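Local coordinates for FrpC operon protein (Neisseria meningitidis, PDB 5EDF), which binds the RTX protein FrpC, is regulated by iron, and may take part in adhesion of the bacterium, at residues A[40-45]-A[90-95]; A[63-68]-A[209-214]. One frame throughout, in Å; residues are numbered along the deposited sequence.

Overall arrangement
From the N terminus the chain first reaches 40-45, the turn of a small hairpin, then strand 61-70, which supplies 63-68 to contact 2. Helix 84-93 follows, and its last turn comes back to the hairpin, so contact 1 closes over 44 residues that include 63-68. Contact 2 waits far longer: 140 residues, 90-95 among them, pass before 209-214 on helix 205-224 meets the strand. The two closures therefore cross rather than nest. Contact 1 ties the hairpin to helix 84-93, and contact 2 ties the C-terminal helix to the large antiparallel sheet. Their centres lie about 20 Å apart, yet they touch where Phe90 CZ packs 3.6 Å from Ser64 OG.

Contact 1. Residues A[40-45]-A[90-95]; sequences QDNATK and FLRDGL
Ala43 rests its CB on CD1 of Leu91, 4.0 Å away, and this apolar touch is the more deeply buried half of the contact. Both CB atoms point across the gap, and Leu91 needs just one of its two methyl branches to reach the alanine. Next to it, nearer the solvent, Asn42 comes up to the guanidinium of Arg92. Here OD1 of Asn42 lies 3.9 Å from NH2 of Arg92, too long for a hydrogen bond, and ND2 of Asn42 is 4.2 Å from the same nitrogen. The amide and guanidinium planes are turned 64° apart, so the two flat groups do not stack. Asn42 reaches this spot because its CG stands anti to the backbone N (chi1 -157°), while the arginine chain runs extended from CG to NE. Asn42 and Ala43 are carried by the tight turn between strands 39-40 and 45-46, an antiparallel hairpin closed by a classic beta bulge: Thr44 N and Lys45 N both donate to Gln40 O. Asp41, Asn42 and Ala43 all have positive phi, a run of left-handed backbone that makes the reversal tight. Thr44 OG1 braces it by donating to Asp41 O at 2.7 Å, and Lys45 NZ forms a salt bridge to the anti lone pair of Asp41 OD2, 3.1 Å away. Ala43 O is held in turn by Trp46 NE1. On the other side, Leu91 and Arg92 ride the last turn of helix 84-93. Gly94, with positive phi, leaves the helix while its N still donates to Phe90 O at 2.8 Å. Asp93 then makes an Asx turn, its OD1 accepting from Leu95 N at 3.0 Å, with the donor 46° out of the carboxylate plane; Gln89 NE2 shares that oxygen.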
ATOM      1  N   GLN A  40      -9.942  -9.143  17.299  1.00 19.31           N
ATOM      2  CA  GLN A  40     -10.298  -8.805  18.669  1.00 23.16           C
ATOM      3  C   GLN A  40      -9.304  -9.456  19.615  1.00 27.50           C
ATOM      4  O   GLN A  40      -8.635 -10.417  19.255  1.00 23.65           O
ATOM      5  CB  GLN A  40     -11.716  -9.270  18.972  1.00 23.31           C
ATOM      6  CG  GLN A  40     -12.778  -8.541  18.181  1.00 25.15           C
ATOM      7  CD  GLN A  40     -14.170  -9.013  18.504  1.00 31.50           C
ATOM      8  OE1 GLN A  40     -14.371 -10.152  18.919  1.00 36.73           O
ATOM      9  NE2 GLN A  40     -15.144  -8.133  18.324  1.00 38.18           N
ATOM     10  N   ASP A  41      -9.200  -8.878  20.812  1.00 30.12           N
ATOM     11  CA  ASP A  41      -8.500  -9.470  21.974  1.00 29.84           C
ATOM     12  C   ASP A  41      -7.025  -9.797  21.724  1.00 29.08           C
ATOM     13  O   ASP A  41      -6.615 -10.961  21.720  1.00 29.67           O
ATOM     14  CB  ASP A  41      -9.265 -10.695  22.451  1.00 30.58           C
ATOM     15  CG  ASP A  41     -10.714 -10.370  22.820  1.00 39.87           C
ATOM     16  OD1 ASP A  41     -10.998  -9.196  23.161  1.00 44.95           O
ATOM     17  OD2 ASP A  41     -11.564 -11.285  22.769  1.00 45.09           O
ATOM     18  N   ASN A  42      -6.266  -8.740  21.476  1.00 28.03           N
ATOM     19  CA  ASN A  42      -4.825  -8.797  21.219  1.00 35.92           C
ATOM     20  C   ASN A  42      -4.504  -9.757  20.088  1.00 32.54           C
ATOM     21  O   ASN A  42      -3.601 -10.583  20.197  1.00 33.45           O
ATOM     22  CB  ASN A  42      -4.038  -9.149  22.501  1.00 41.21           C
ATOM     23  CG  ASN A  42      -2.568  -8.674  22.452  1.00 47.41           C
ATOM     24  OD1 ASN A  42      -2.235  -7.681  21.799  1.00 47.42           O
ATOM     25  ND2 ASN A  42      -1.692  -9.386  23.162  1.00 52.37           N
ATOM     26  N   ALA A  43      -5.278  -9.647  19.004  1.00 27.17           N
ATOM     27  CA  ALA A  43      -5.095 -10.474  17.823  1.00 26.58           C
ATOM     28  C   ALA A  43      -5.235 -11.992  18.097  1.00 22.89           C
ATOM     29  O   ALA A  43      -4.534 -12.794  17.488  1.00 26.23           O
ATOM     30  CB  ALA A  43      -3.759 -10.151  17.158  1.00 30.69           C
ATOM     31  N   THR A  44      -6.123 -12.356  19.019  1.00 26.97           N
ATOM     32  CA  THR A  44      -6.420 -13.779  19.327  1.00 28.00           C
ATOM     33  C   THR A  44      -7.717 -14.244  18.662  1.00 26.13           C
ATOM     34  O   THR A  44      -7.994 -15.445  18.580  1.00 25.50           O
ATOM     35  CB  THR A  44      -6.474 -14.096  20.858  1.00 27.69           C
ATOM     36  OG1 THR A  44      -7.613 -13.451  21.452  1.00 30.38           O
ATOM     37  CG2 THR A  44      -5.197 -13.676  21.525  1.00 35.35           C
ATOM     38  N   LYS A  45      -8.528 -13.305  18.192  1.00 22.00           N
ATOM     39  CA  LYS A  45      -9.749 -13.678  17.479  1.00 21.17           C
ATOM     40  C   LYS A  45      -9.735 -12.934  16.153  1.00 18.78           C
ATOM     41  O   LYS A  45      -9.626 -11.707  16.121  1.00 19.91           O
ATOM     42  CB  LYS A  45     -10.994 -13.322  18.268  1.00 22.36           C
ATOM     43  CG  LYS A  45     -11.132 -14.112  19.572  1.00 27.37           C
ATOM     44  CD  LYS A  45     -12.343 -13.652  20.361  1.00 30.87           C
ATOM     45  CE  LYS A  45     -12.507 -14.440  21.667  1.00 43.83           C
ATOM     46  NZ  LYS A  45     -11.342 -14.342  22.625  1.00 51.62           N
ATOM     47  N   PHE A  90       1.910  -2.489  16.027  1.00 15.69           N
ATOM     48  CA  PHE A  90       1.057  -1.755  15.097  1.00 16.35           C
ATOM     49  C   PHE A  90      -0.363  -1.625  15.630  1.00 17.29           C
ATOM     50  O   PHE A  90      -0.956  -0.562  15.570  1.00 18.72           O
ATOM     51  CB  PHE A  90       1.096  -2.512  13.765  1.00 17.12           C
ATOM     52  CG  PHE A  90      -0.018  -2.178  12.818  1.00 17.61           C
ATOM     53  CD1 PHE A  90       0.016  -1.039  12.072  1.00 17.59           C
ATOM     54  CD2 PHE A  90      -1.085  -3.052  12.669  1.00 17.81           C
ATOM     55  CE1 PHE A  90      -1.024  -0.761  11.188  1.00 17.02           C
ATOM     56  CE2 PHE A  90      -2.115  -2.759  11.784  1.00 17.47           C
ATOM     57  CZ  PHE A  90      -2.073  -1.623  11.067  1.00 18.77           C
ATOM     58  N   LEU A  91      -0.893  -2.700  16.175  1.00 16.48           N
ATOM     59  CA  LEU A  91      -2.250  -2.643  16.703  1.00 19.03           C
ATOM     60  C   LEU A  91      -2.372  -1.769  17.966  1.00 19.40           C
ATOM     61  O   LEU A  91      -3.437  -1.209  18.243  1.00 26.96           O
ATOM     62  CB  LEU A  91      -2.801  -4.048  16.932  1.00 18.56           C
ATOM     63  CG  LEU A  91      -3.076  -4.876  15.676  1.00 20.52           C
ATOM     64  CD1 LEU A  91      -3.441  -6.305  16.045  1.00 24.64           C
ATOM     65  CD2 LEU A  91      -4.204  -4.224  14.884  1.00 24.40           C
ATOM     66  N   ARG A  92      -1.276  -1.589  18.687  1.00 21.54           N
ATOM     67  CA  ARG A  92      -1.284  -0.721  19.849  1.00 23.54           C
ATOM     68  C   ARG A  92      -1.243   0.756  19.511  1.00 26.33           C
ATOM     69  O   ARG A  92      -2.043   1.518  20.025  1.00 28.52           O
ATOM     70  CB  ARG A  92      -0.111  -1.067  20.758  1.00 27.37           C
ATOM     71  CG  ARG A  92      -0.240  -2.436  21.349  1.00 36.45           C
ATOM     72  CD  ARG A  92       0.900  -2.784  22.241  1.00 43.11           C
ATOM     73  NE  ARG A  92       0.776  -4.135  22.792  1.00 44.50           N
ATOM     74  CZ  ARG A  92       0.045  -4.459  23.854  1.00 51.52           C
ATOM     75  NH1 ARG A  92      -0.655  -3.532  24.517  1.00 54.01           N
ATOM     76  NH2 ARG A  92       0.014  -5.724  24.267  1.00 56.05           N
ATOM     77  N   ASP A  93      -0.304   1.169  18.672  1.00 24.08           N
ATOM     78  CA  ASP A  93      -0.171   2.603  18.370  1.00 28.73           C
ATOM     79  C   ASP A  93       0.193   2.959  16.937  1.00 26.80           C
ATOM     80  O   ASP A  93       0.492   4.122  16.639  1.00 29.97           O
ATOM     81  CB  ASP A  93       0.811   3.261  19.342  1.00 27.20           C
ATOM     82  CG  ASP A  93       2.225   2.727  19.222  1.00 27.35           C
ATOM     83  OD1 ASP A  93       2.479   1.915  18.326  1.00 23.94           O
ATOM     84  OD2 ASP A  93       3.093   3.137  20.038  1.00 28.89           O
ATOM     85  N   GLY A  94       0.153   1.977  16.055  1.00 24.41           N
ATOM     86  CA  GLY A  94       0.505   2.183  14.655  1.00 25.09           C
ATOM     87  C   GLY A  94       1.991   2.265  14.327  1.00 26.28           C
ATOM     88  O   GLY A  94       2.340   2.299  13.139  1.00 28.57           O
ATOM     89  N   LEU A  95       2.859   2.238  15.340  1.00 26.67           N
ATOM     90  CA  LEU A  95       4.273   2.624  15.187  1.00 25.27           C
ATOM     91  C   LEU A  95       5.200   1.418  14.976  1.00 23.12           C
ATOM     92  O   LEU A  95       6.026   1.065  15.809  1.00 23.21           O
ATOM     93  CB  LEU A  95       4.739   3.499  16.340  1.00 30.18           C
ATOM     94  CG  LEU A  95       3.971   4.812  16.540  1.00 29.94           C
ATOM     95  CD1 LEU A  95       4.661   5.604  17.617  1.00 33.01           C
ATOM     96  CD2 LEU A  95       3.838   5.653  15.245  1.00 34.16           C
TER

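Contact 2. Residues A[63-68]-A[209-214]; sequences ISVYYK and VGYHQQ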
ATOM      1  N   ILE A  63      -6.360  -3.777   4.065  1.00  9.68           N
ATOM      2  CA  ILE A  63      -5.410  -4.823   4.442  1.00 10.48           C
ATOM      3  C   ILE A  63      -4.185  -4.204   5.088  1.00  9.66           C
ATOM      4  O   ILE A  63      -3.927  -2.999   4.908  1.00 10.57           O
ATOM      5  CB  ILE A  63      -5.018  -5.720   3.243  1.00 10.16           C
ATOM      6  CG1 ILE A  63      -4.219  -4.973   2.176  1.00 10.99           C
ATOM      7  CG2 ILE A  63      -6.254  -6.411   2.661  1.00 11.75           C
ATOM      8  CD1 ILE A  63      -3.516  -5.923   1.162  1.00 12.40           C
ATOM      9  N   SER A  64      -3.433  -5.003   5.824  1.00  9.86           N
ATOM     10  CA  SER A  64      -2.228  -4.534   6.485  1.00 10.21           C
ATOM     11  C   SER A  64      -1.123  -5.520   6.172  1.00 10.85           C
ATOM     12  O   SER A  64      -1.296  -6.720   6.287  1.00 11.76           O
ATOM     13  CB  SER A  64      -2.469  -4.364   8.001  1.00 10.46           C
ATOM     14  OG  SER A  64      -3.542  -3.492   8.310  1.00 12.05           O
ATOM     15  N   VAL A  65       0.018  -4.995   5.741  1.00 10.96           N
ATOM     16  CA  VAL A  65       1.183  -5.808   5.411  1.00 11.51           C
ATOM     17  C   VAL A  65       2.422  -5.386   6.179  1.00 10.43           C
ATOM     18  O   VAL A  65       2.706  -4.190   6.339  1.00 11.44           O
ATOM     19  CB  VAL A  65       1.495  -5.792   3.918  1.00 12.35           C
ATOM     20  CG1 VAL A  65       0.372  -6.444   3.076  1.00 14.24           C
ATOM     21  CG2 VAL A  65       1.729  -4.352   3.409  1.00 13.97           C
ATOM     22  N   TYR A  66       3.147  -6.371   6.671  1.00 11.67           N
ATOM     23  CA  TYR A  66       4.459  -6.143   7.230  1.00 13.49           C
ATOM     24  C   TYR A  66       5.459  -6.099   6.087  1.00 13.36           C
ATOM     25  O   TYR A  66       5.446  -6.971   5.204  1.00 14.68           O
ATOM     26  CB  TYR A  66       4.825  -7.270   8.210  1.00 14.12           C
ATOM     27  CG  TYR A  66       6.244  -7.268   8.740  1.00 13.53           C
ATOM     28  CD1 TYR A  66       6.705  -6.250   9.549  1.00 14.89           C
ATOM     29  CD2 TYR A  66       7.104  -8.283   8.432  1.00 13.64           C
ATOM     30  CE1 TYR A  66       7.986  -6.249  10.043  1.00 16.25           C
ATOM     31  CE2 TYR A  66       8.378  -8.298   8.953  1.00 15.46           C
ATOM     32  CZ  TYR A  66       8.814  -7.271   9.732  1.00 15.22           C
ATOM     33  OH  TYR A  66      10.119  -7.278  10.252  1.00 19.40           O
ATOM     34  N   TYR A  67       6.315  -5.084   6.085  1.00 14.23           N
ATOM     35  CA  TYR A  67       7.352  -4.993   5.047  1.00 14.33           C
ATOM     36  C   TYR A  67       8.690  -5.249   5.683  1.00 16.31           C
ATOM     37  O   TYR A  67       8.970  -4.808   6.794  1.00 16.87           O
ATOM     38  CB  TYR A  67       7.293  -3.673   4.274  1.00 13.63           C
ATOM     39  CG  TYR A  67       7.710  -2.423   5.051  1.00 12.56           C
ATOM     40  CD1 TYR A  67       9.027  -2.037   5.130  1.00 15.65           C
ATOM     41  CD2 TYR A  67       6.768  -1.662   5.729  1.00 11.78           C
ATOM     42  CE1 TYR A  67       9.398  -0.912   5.845  1.00 17.04           C
ATOM     43  CE2 TYR A  67       7.114  -0.537   6.419  1.00 13.43           C
ATOM     44  CZ  TYR A  67       8.431  -0.149   6.480  1.00 15.23           C
ATOM     45  OH  TYR A  67       8.755   0.992   7.193  1.00 16.64           O
ATOM     46  N   LYS A  68       9.495  -6.034   4.963  1.00 15.55           N
ATOM     47  CA  LYS A  68      10.747  -6.561   5.492  1.00 21.89           C
ATOM     48  C   LYS A  68      11.873  -6.530   4.469  1.00 20.09           C
ATOM     49  O   LYS A  68      11.684  -6.900   3.312  1.00 19.71           O
ATOM     50  CB  LYS A  68      10.486  -8.012   5.924  1.00 25.82           C
ATOM     51  CG  LYS A  68      11.615  -8.713   6.581  1.00 29.13           C
ATOM     52  CD  LYS A  68      11.231 -10.116   6.989  1.00 26.35           C
ATOM     53  CE  LYS A  68      11.185 -11.115   5.845  1.00 25.69           C
ATOM     54  NZ  LYS A  68      11.001 -12.521   6.337  1.00 27.23           N
ATOM     55  N   VAL A 209       9.001   1.088  -6.992  1.00 12.71           N
ATOM     56  CA  VAL A 209       8.329   0.266  -8.008  1.00 12.72           C
ATOM     57  C   VAL A 209       8.246  -1.187  -7.582  1.00 13.46           C
ATOM     58  O   VAL A 209       7.211  -1.840  -7.776  1.00 14.46           O
ATOM     59  CB  VAL A 209       8.993   0.418  -9.421  1.00 12.52           C
ATOM     60  CG1 VAL A 209       8.384  -0.581 -10.410  1.00 14.80           C
ATOM     61  CG2 VAL A 209       8.768   1.833  -9.928  1.00 14.92           C
ATOM     62  N   GLY A 210       9.296  -1.720  -6.967  1.00 13.66           N
ATOM     63  CA  GLY A 210       9.265  -3.090  -6.487  1.00 14.35           C
ATOM     64  C   GLY A 210       8.114  -3.325  -5.532  1.00 13.82           C
ATOM     65  O   GLY A 210       7.432  -4.351  -5.607  1.00 14.72           O
ATOM     66  N   TYR A 211       7.923  -2.405  -4.604  1.00 12.90           N
ATOM     67  CA  TYR A 211       6.822  -2.514  -3.636  1.00 11.37           C
ATOM     68  C   TYR A 211       5.512  -2.536  -4.401  1.00 11.81           C
ATOM     69  O   TYR A 211       4.654  -3.405  -4.128  1.00 11.83           O
ATOM     70  CB  TYR A 211       6.928  -1.352  -2.642  1.00 12.25           C
ATOM     71  CG  TYR A 211       6.005  -1.434  -1.429  1.00 10.10           C
ATOM     72  CD1 TYR A 211       6.518  -1.495  -0.161  1.00 11.98           C
ATOM     73  CD2 TYR A 211       4.622  -1.436  -1.585  1.00 11.40           C
ATOM     74  CE1 TYR A 211       5.690  -1.547   0.949  1.00 12.55           C
ATOM     75  CE2 TYR A 211       3.796  -1.504  -0.487  1.00 10.91           C
ATOM     76  CZ  TYR A 211       4.324  -1.566   0.787  1.00 12.02           C
ATOM     77  OH  TYR A 211       3.417  -1.634   1.849  1.00 12.75           O
ATOM     78  N   HIS A 212       5.329  -1.602  -5.321  1.00 10.64           N
ATOM     79  CA  HIS A 212       4.071  -1.554  -6.035  1.00 11.27           C
ATOM     80  C   HIS A 212       3.813  -2.789  -6.868  1.00 13.74           C
ATOM     81  O   HIS A 212       2.678  -3.266  -6.914  1.00 12.63           O
ATOM     82  CB  HIS A 212       3.922  -0.289  -6.874  1.00 11.06           C
ATOM     83  CG  HIS A 212       2.549  -0.151  -7.396  1.00 10.42           C
ATOM     84  ND1 HIS A 212       1.456  -0.083  -6.547  1.00 11.62           N
ATOM     85  CD2 HIS A 212       2.056  -0.140  -8.652  1.00 11.50           C
ATOM     86  CE1 HIS A 212       0.357  -0.069  -7.265  1.00 11.75           C
ATOM     87  NE2 HIS A 212       0.689  -0.085  -8.552  1.00 11.39           N
ATOM     88  N   GLN A 213       4.852  -3.352  -7.479  1.00 12.12           N
ATOM     89  CA  GLN A 213       4.682  -4.584  -8.227  1.00 11.70           C
ATOM     90  C   GLN A 213       4.190  -5.696  -7.302  1.00 12.65           C
ATOM     91  O   GLN A 213       3.359  -6.524  -7.693  1.00 14.38           O
ATOM     92  CB  GLN A 213       6.000  -4.991  -8.911  1.00 14.01           C
ATOM     93  CG  GLN A 213       6.382  -4.088 -10.047  1.00 16.25           C
ATOM     94  CD  GLN A 213       7.788  -4.341 -10.595  1.00 19.31           C
ATOM     95  OE1 GLN A 213       8.667  -4.837  -9.899  1.00 22.18           O
ATOM     96  NE2 GLN A 213       8.005  -3.938 -11.820  1.00 21.88           N
ATOM     97  N   GLN A 214       4.707  -5.745  -6.074  1.00 13.00           N
ATOM     98  CA  GLN A 214       4.240  -6.728  -5.107  1.00 14.27           C
ATOM     99  C   GLN A 214       2.770  -6.498  -4.734  1.00 12.74           C
ATOM    100  O   GLN A 214       2.013  -7.432  -4.625  1.00 13.07           O
ATOM    101  CB  GLN A 214       5.134  -6.729  -3.871  1.00 14.78           C
ATOM    102  CG  GLN A 214       6.559  -7.208  -4.195  1.00 16.94           C
ATOM    103  CD  GLN A 214       7.536  -6.833  -3.112  1.00 21.26           C
ATOM    104  OE1 GLN A 214       7.162  -6.711  -1.946  1.00 29.13           O
ATOM    105  NE2 GLN A 214       8.787  -6.628  -3.482  1.00 25.90           N
TER
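Tyr211 reaches out from the helix like a rod, its CG anti to the backbone N (chi1 -170°), and lays its far end against the strand. Tyr211 OH comes to 3.6 Å from CG2 of Val65, whose CB points to the helix and whose CG2 branch makes the touch, and the two side chains meet at a slant. One atom in from CZ, Tyr211 CE1 lies 4.3 Å from CB of Tyr67, approached obliquely. Tyr67 thus offers its CB here, while its own ring turns off to meet Phe196 edge-to-face and Trp74 at an angle. Polar ends in this buried setting are looked after by others: Tyr211 OH bonds to Asp99 OD2, and Tyr67 OH to Glu199 OE2 and Arg198 N. The Asp99 bond is consistent with a hydroxyl held in place beside the valine methyl. About two turns further along helix 205-224, Leu218 touches Val65 and Ile63, and a turn beyond it Phe222 touches Ile63. Helix 205-224 thus packs along strand 61-70, which lies between strands 73-77 and 98-105 in the antiparallel sheet, and Leu76 of strand 73-77 touches Tyr211 as well.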